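Long-range contacts in 2',5'-phosphodiesterase 12 (Homo sapiens, PDB 4Z0V), which is a magnesium-binding member of the endonuclease/exonuclease/phosphatase family, whose core is a sandwich of two beta sheets: residues L180-R185 with Q209-A214; E202-I207 with V265-V270. All coordinates share one frame; numbering follows the deposited sequence.

How the contacts relate
Strand 177-184 comes first from the N terminus; contact 1 joins its end to strand 211-218, closing a loop of 23 residues that holds helix 185-198 and strand 201-207. Contact 2 starts within that loop, at 202-207, and ends at 265-270, closing a longer excursion of 57 residues that includes strand 222-231 and three helices. The loops therefore cross along the chain. A probable hydrogen bond from Arg206 N to Leu213 O joins the two contacts, pairing strands 201-207 and 211-218 as neighbours in one sheet. Contact 1 stitches neighbours within that sheet, whereas contact 2 presses it against the other.

Contact 1: residues L180-R185 with Q209-A214; sequences LQEVDR and QHEGLA. With MG (magnesium ion), chain B.
Val183 and Gly212 form a hydrogen-bonded antiparallel pair: Val183 N reaches Gly212 O at 2.9 Å, and Gly212 N reaches Val183 O at 2.9 Å. Glu182 also faces Gly212, with a positive phi of 61°, which makes this a G1 beta bulge and shifts the register by one from the preceding Leu180-Ala214 pair, where Leu180 N lies 2.8 Å from Ala214 O. At this bulge, where the chain turns a corner, Glu182 carries its carboxylate to the magnesium ion. Its OE2 binds the metal at 2.0 Å; five waters fill the remaining positions. From the second shell Asn132 ND2 bonds to OE2 and the backbone N of Ala135 to OE1, and a metal-bound water donates to OE1.

Packing is tight on the Glu182 backbone. Glu211 sets CG between its backbone N and carbonyl carbon (chi1 53°) and bends again beyond it, bringing OE1 to 3.3 Å from Glu182 CA. A water bridges this OE1, at 2.7 Å, to Glu182 N, while Tyr138 holds Glu211 OE2. The planes of the two carboxylates lie 50° apart. On the side of Val183, its CG2 meets Ala214 CB at 4.0 Å.

Toward His210 the pairing gives way to water. One molecule donates to His210 O at 2.6 Å and accepts from Arg185 N; another links the same carbonyl to Asp184 OD2, whose carboxylate is also held by the backbone N of Asp136 and Thr137.

Helix 185-198 covers Leu180, Val183 and Ala214 with Phe188 and Leu192, while Gln181 and Leu213 touch each other and lean on strand 280-287 of the other sheet at His287.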
# COMPACT_ATOMS: atom_id res chain seq x y z
N LEU A 180 -2.03 0.40 0.80
CA LEU A 180 -1.70 -0.17 -0.49
C LEU A 180 -2.92 -0.65 -1.23
O LEU A 180 -3.85 -1.15 -0.60
CB LEU A 180 -0.76 -1.37 -0.27
CG LEU A 180 0.54 -1.13 0.52
CD1 LEU A 180 1.32 -2.44 0.65
CD2 LEU A 180 1.43 -0.09 -0.19
N GLN A 181 -2.85 -0.60 -2.55
CA GLN A 181 -3.90 -1.12 -3.43
C GLN A 181 -3.28 -2.11 -4.38
O GLN A 181 -2.06 -2.11 -4.57
CB GLN A 181 -4.63 -0.02 -4.20
CG GLN A 181 -5.15 1.14 -3.31
CD GLN A 181 -4.07 2.15 -3.01
OE1 GLN A 181 -3.21 2.44 -3.84
NE2 GLN A 181 -4.08 2.72 -1.81
N GLU A 182 -4.11 -3.01 -4.93
CA GLU A 182 -3.70 -4.06 -5.87
C GLU A 182 -2.69 -5.00 -5.22
O GLU A 182 -1.65 -5.38 -5.82
CB GLU A 182 -3.19 -3.47 -7.20
CG GLU A 182 -4.34 -2.95 -8.06
CD GLU A 182 -3.97 -2.77 -9.51
OE1 GLU A 182 -3.19 -3.60 -10.03
OE2 GLU A 182 -4.46 -1.81 -10.14
N VAL A 183 -3.01 -5.41 -4.00
CA VAL A 183 -2.20 -6.36 -3.25
C VAL A 183 -2.75 -7.75 -3.51
O VAL A 183 -3.86 -8.06 -3.08
CB VAL A 183 -2.22 -6.03 -1.72
CG1 VAL A 183 -1.40 -7.06 -0.92
CG2 VAL A 183 -1.73 -4.60 -1.45
N ASP A 184 -1.94 -8.63 -4.08
CA ASP A 184 -2.38 -10.02 -4.27
C ASP A 184 -2.35 -10.75 -2.94
O ASP A 184 -1.56 -10.38 -2.05
CB ASP A 184 -1.46 -10.77 -5.26
CG ASP A 184 -1.33 -10.13 -6.62
OD1 ASP A 184 -0.31 -9.40 -6.85
OD2 ASP A 184 -2.15 -10.45 -7.50
N ARG A 185 -3.21 -11.79 -2.79
CA ARG A 185 -3.27 -12.56 -1.55
C ARG A 185 -1.87 -13.07 -1.14
O ARG A 185 -1.47 -12.84 0.00
CB ARG A 185 -4.28 -13.73 -1.63
CG ARG A 185 -4.35 -14.52 -0.32
CD ARG A 185 -5.32 -15.70 -0.34
NE ARG A 185 -6.73 -15.30 -0.39
CZ ARG A 185 -7.42 -14.79 0.63
NH1 ARG A 185 -6.83 -14.57 1.80
NH2 ARG A 185 -8.70 -14.47 0.48
N GLN A 209 -11.35 -10.04 -5.29
CA GLN A 209 -11.34 -11.39 -5.82
C GLN A 209 -9.96 -12.01 -5.64
O GLN A 209 -9.76 -12.87 -4.78
CB GLN A 209 -11.78 -11.44 -7.30
CG GLN A 209 -11.81 -12.88 -7.81
CD GLN A 209 -12.44 -13.00 -9.16
OE1 GLN A 209 -12.43 -12.06 -9.98
NE2 GLN A 209 -12.94 -14.18 -9.44
N HIS A 210 -9.00 -11.58 -6.45
CA HIS A 210 -7.64 -12.11 -6.40
C HIS A 210 -6.68 -11.08 -5.81
O HIS A 210 -5.53 -11.40 -5.56
CB HIS A 210 -7.20 -12.52 -7.82
CG HIS A 210 -7.97 -13.68 -8.34
ND1 HIS A 210 -8.23 -14.80 -7.55
CD2 HIS A 210 -8.49 -13.89 -9.58
CE1 HIS A 210 -8.91 -15.64 -8.32
NE2 HIS A 210 -9.11 -15.13 -9.54
N GLU A 211 -7.15 -9.86 -5.58
CA GLU A 211 -6.31 -8.80 -5.02
C GLU A 211 -7.17 -7.84 -4.26
O GLU A 211 -8.39 -7.78 -4.46
CB GLU A 211 -5.47 -8.08 -6.12
CG GLU A 211 -6.22 -7.51 -7.33
CD GLU A 211 -6.97 -6.21 -7.10
OE1 GLU A 211 -6.62 -5.49 -6.14
OE2 GLU A 211 -7.83 -5.86 -7.93
N GLY A 212 -6.53 -7.03 -3.43
CA GLY A 212 -7.27 -6.04 -2.67
C GLY A 212 -6.40 -5.01 -2.00
O GLY A 212 -5.35 -4.58 -2.51
N LEU A 213 -6.87 -4.62 -0.84
CA LEU A 213 -6.30 -3.53 -0.10
C LEU A 213 -5.55 -4.01 1.12
O LEU A 213 -6.02 -4.94 1.79
CB LEU A 213 -7.43 -2.61 0.37
CG LEU A 213 -8.43 -2.06 -0.67
CD1 LEU A 213 -9.52 -1.25 0.08
CD2 LEU A 213 -7.73 -1.16 -1.69
N ALA A 214 -4.46 -3.31 1.47
CA ALA A 214 -3.78 -3.57 2.74
C ALA A 214 -3.44 -2.26 3.45
O ALA A 214 -3.14 -1.25 2.79
CB ALA A 214 -2.50 -4.38 2.52
MG MG B . -3.85 -1.08 -11.91
O HOH W 1 -7.07 -2.99 -5.22
O HOH W 2 -3.50 -3.02 -12.64
O HOH W 3 -3.24 -12.91 -7.21
O HOH W 4 -4.52 -13.78 -5.04
O HOH W 5 -5.79 -1.38 -12.74
O HOH W 6 -4.40 0.84 -11.59
O HOH W 7 -3.15 -0.38 -13.81
O HOH W 8 -1.93 -0.76 -11.10

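Contact 2: residues E202-I207 with V265-V270; sequences EGVFRI and VLQVSV
Strands 202-207 and 265-270 run nearly antiparallel, 161° between their directions, with axes 8.2 Å apart at their closest. That spacing is too wide for backbone pairing and marks the face-to-face packing of a beta sandwich, here the two-sheet core of the endonuclease/exonuclease/phosphatase fold. Strand 201-207 is the outermost strand of its six-stranded sheet, and strand 265-273 belongs to the layer beneath. The layers are uneven in separation: the CA atoms of Arg206 and Gln267 are 6.7 Å apart, those of Val204 and Ser269 8.6 Å.

A single long side chain fills much of the gap. Buried Gln267 stands extended, with CG anti to its backbone N (chi1 175°), and this straight reach carries its amide up to the backbone of the opposing strand. There NE2 makes a weak, strongly bent hydrogen bond to Val204 O, 3.3 Å long with 130° at the hydrogen, and a second weak one to Leu213 O on the adjoining strand. Its OE1 accepts from Thr215 and Asn285, which probably does most to set the amide's rotation, the bonds at NE2 being weak.

Arg206 CB lies 3.8 Å from Gln267 NE2; beyond it the chain bends at chi2 and chi3, and NE forms a salt bridge with Asp229 of strand 222-231, the neighbour of 265-273. At the same end Arg206 CG meets Val265 CG2 at 4.1 Å, the two side chains crossing at about a right angle. At the wider end, Val204 CG2 rests 3.9 Å from Ser269 OG.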
# COMPACT_ATOMS: atom_id res chain seq x y z
N GLU A 202 2.67 -3.80 11.34
CA GLU A 202 1.70 -4.90 11.31
C GLU A 202 0.64 -4.53 10.30
O GLU A 202 0.38 -3.35 10.10
CB GLU A 202 1.11 -5.07 12.71
CG GLU A 202 0.24 -6.27 12.94
CD GLU A 202 0.07 -6.54 14.43
OE1 GLU A 202 -0.84 -5.94 15.04
OE2 GLU A 202 0.92 -7.26 15.00
N GLY A 203 0.06 -5.51 9.64
CA GLY A 203 -0.90 -5.19 8.59
C GLY A 203 -2.20 -5.97 8.61
O GLY A 203 -2.30 -7.03 9.24
N VAL A 204 -3.19 -5.42 7.88
CA VAL A 204 -4.51 -6.02 7.69
C VAL A 204 -4.82 -6.00 6.18
O VAL A 204 -4.37 -5.11 5.43
CB VAL A 204 -5.61 -5.35 8.55
CG1 VAL A 204 -5.37 -5.63 10.04
CG2 VAL A 204 -5.71 -3.86 8.28
N PHE A 205 -5.54 -7.03 5.73
CA PHE A 205 -5.80 -7.23 4.30
C PHE A 205 -7.28 -7.39 4.03
O PHE A 205 -7.96 -8.11 4.77
CB PHE A 205 -5.02 -8.48 3.84
CG PHE A 205 -5.12 -8.87 2.38
CD1 PHE A 205 -4.72 -7.99 1.38
CD2 PHE A 205 -5.52 -10.15 2.01
CE1 PHE A 205 -4.79 -8.35 0.02
CE2 PHE A 205 -5.59 -10.52 0.66
CZ PHE A 205 -5.22 -9.62 -0.33
N ARG A 206 -7.77 -6.74 2.97
CA ARG A 206 -9.17 -6.86 2.53
C ARG A 206 -9.15 -7.21 1.04
O ARG A 206 -8.90 -6.34 0.22
CB ARG A 206 -9.95 -5.57 2.83
CG ARG A 206 -11.37 -5.49 2.21
CD ARG A 206 -12.29 -6.61 2.68
NE ARG A 206 -12.36 -6.65 4.15
CZ ARG A 206 -13.00 -7.56 4.86
NH1 ARG A 206 -13.64 -8.56 4.26
NH2 ARG A 206 -13.00 -7.49 6.19
N ILE A 207 -9.36 -8.49 0.72
CA ILE A 207 -9.30 -8.90 -0.68
C ILE A 207 -10.64 -8.63 -1.39
O ILE A 207 -11.67 -8.56 -0.72
CB ILE A 207 -8.87 -10.40 -0.81
CG1 ILE A 207 -8.27 -10.68 -2.21
CG2 ILE A 207 -10.01 -11.38 -0.44
CD1 ILE A 207 -7.57 -11.94 -2.35
N VAL A 265 -14.19 -1.98 -2.81
CA VAL A 265 -14.21 -2.07 -1.37
C VAL A 265 -13.50 -0.86 -0.74
O VAL A 265 -12.72 -0.13 -1.38
CB VAL A 265 -13.58 -3.42 -0.88
CG1 VAL A 265 -14.41 -4.64 -1.34
CG2 VAL A 265 -12.12 -3.55 -1.34
N LEU A 266 -13.83 -0.66 0.53
CA LEU A 266 -13.28 0.38 1.40
C LEU A 266 -12.75 -0.27 2.65
O LEU A 266 -13.49 -0.96 3.35
CB LEU A 266 -14.37 1.39 1.76
CG LEU A 266 -13.92 2.52 2.73
CD1 LEU A 266 -12.85 3.41 2.07
CD2 LEU A 266 -15.10 3.34 3.18
N GLN A 267 -11.50 -0.06 2.94
CA GLN A 267 -10.89 -0.62 4.14
C GLN A 267 -10.82 0.50 5.17
O GLN A 267 -10.41 1.63 4.85
CB GLN A 267 -9.51 -1.16 3.77
CG GLN A 267 -8.66 -1.68 4.92
CD GLN A 267 -7.38 -2.28 4.37
OE1 GLN A 267 -6.59 -1.60 3.68
NE2 GLN A 267 -7.20 -3.57 4.60
N VAL A 268 -11.26 0.24 6.39
CA VAL A 268 -11.25 1.26 7.42
C VAL A 268 -10.67 0.63 8.67
O VAL A 268 -11.18 -0.40 9.14
CB VAL A 268 -12.63 1.90 7.70
CG1 VAL A 268 -12.54 2.91 8.83
CG2 VAL A 268 -13.23 2.56 6.45
N SER A 269 -9.66 1.29 9.23
CA SER A 269 -9.00 0.82 10.45
C SER A 269 -8.88 1.97 11.43
O SER A 269 -8.36 3.03 11.06
CB SER A 269 -7.62 0.27 10.11
OG SER A 269 -7.66 -0.61 9.00
N VAL A 270 -9.29 1.77 12.68
CA VAL A 270 -9.15 2.82 13.68
C VAL A 270 -7.93 2.47 14.52
O VAL A 270 -7.89 1.39 15.10
CB VAL A 270 -10.42 2.99 14.53
CG1 VAL A 270 -10.17 3.95 15.70
CG2 VAL A 270 -11.59 3.49 13.66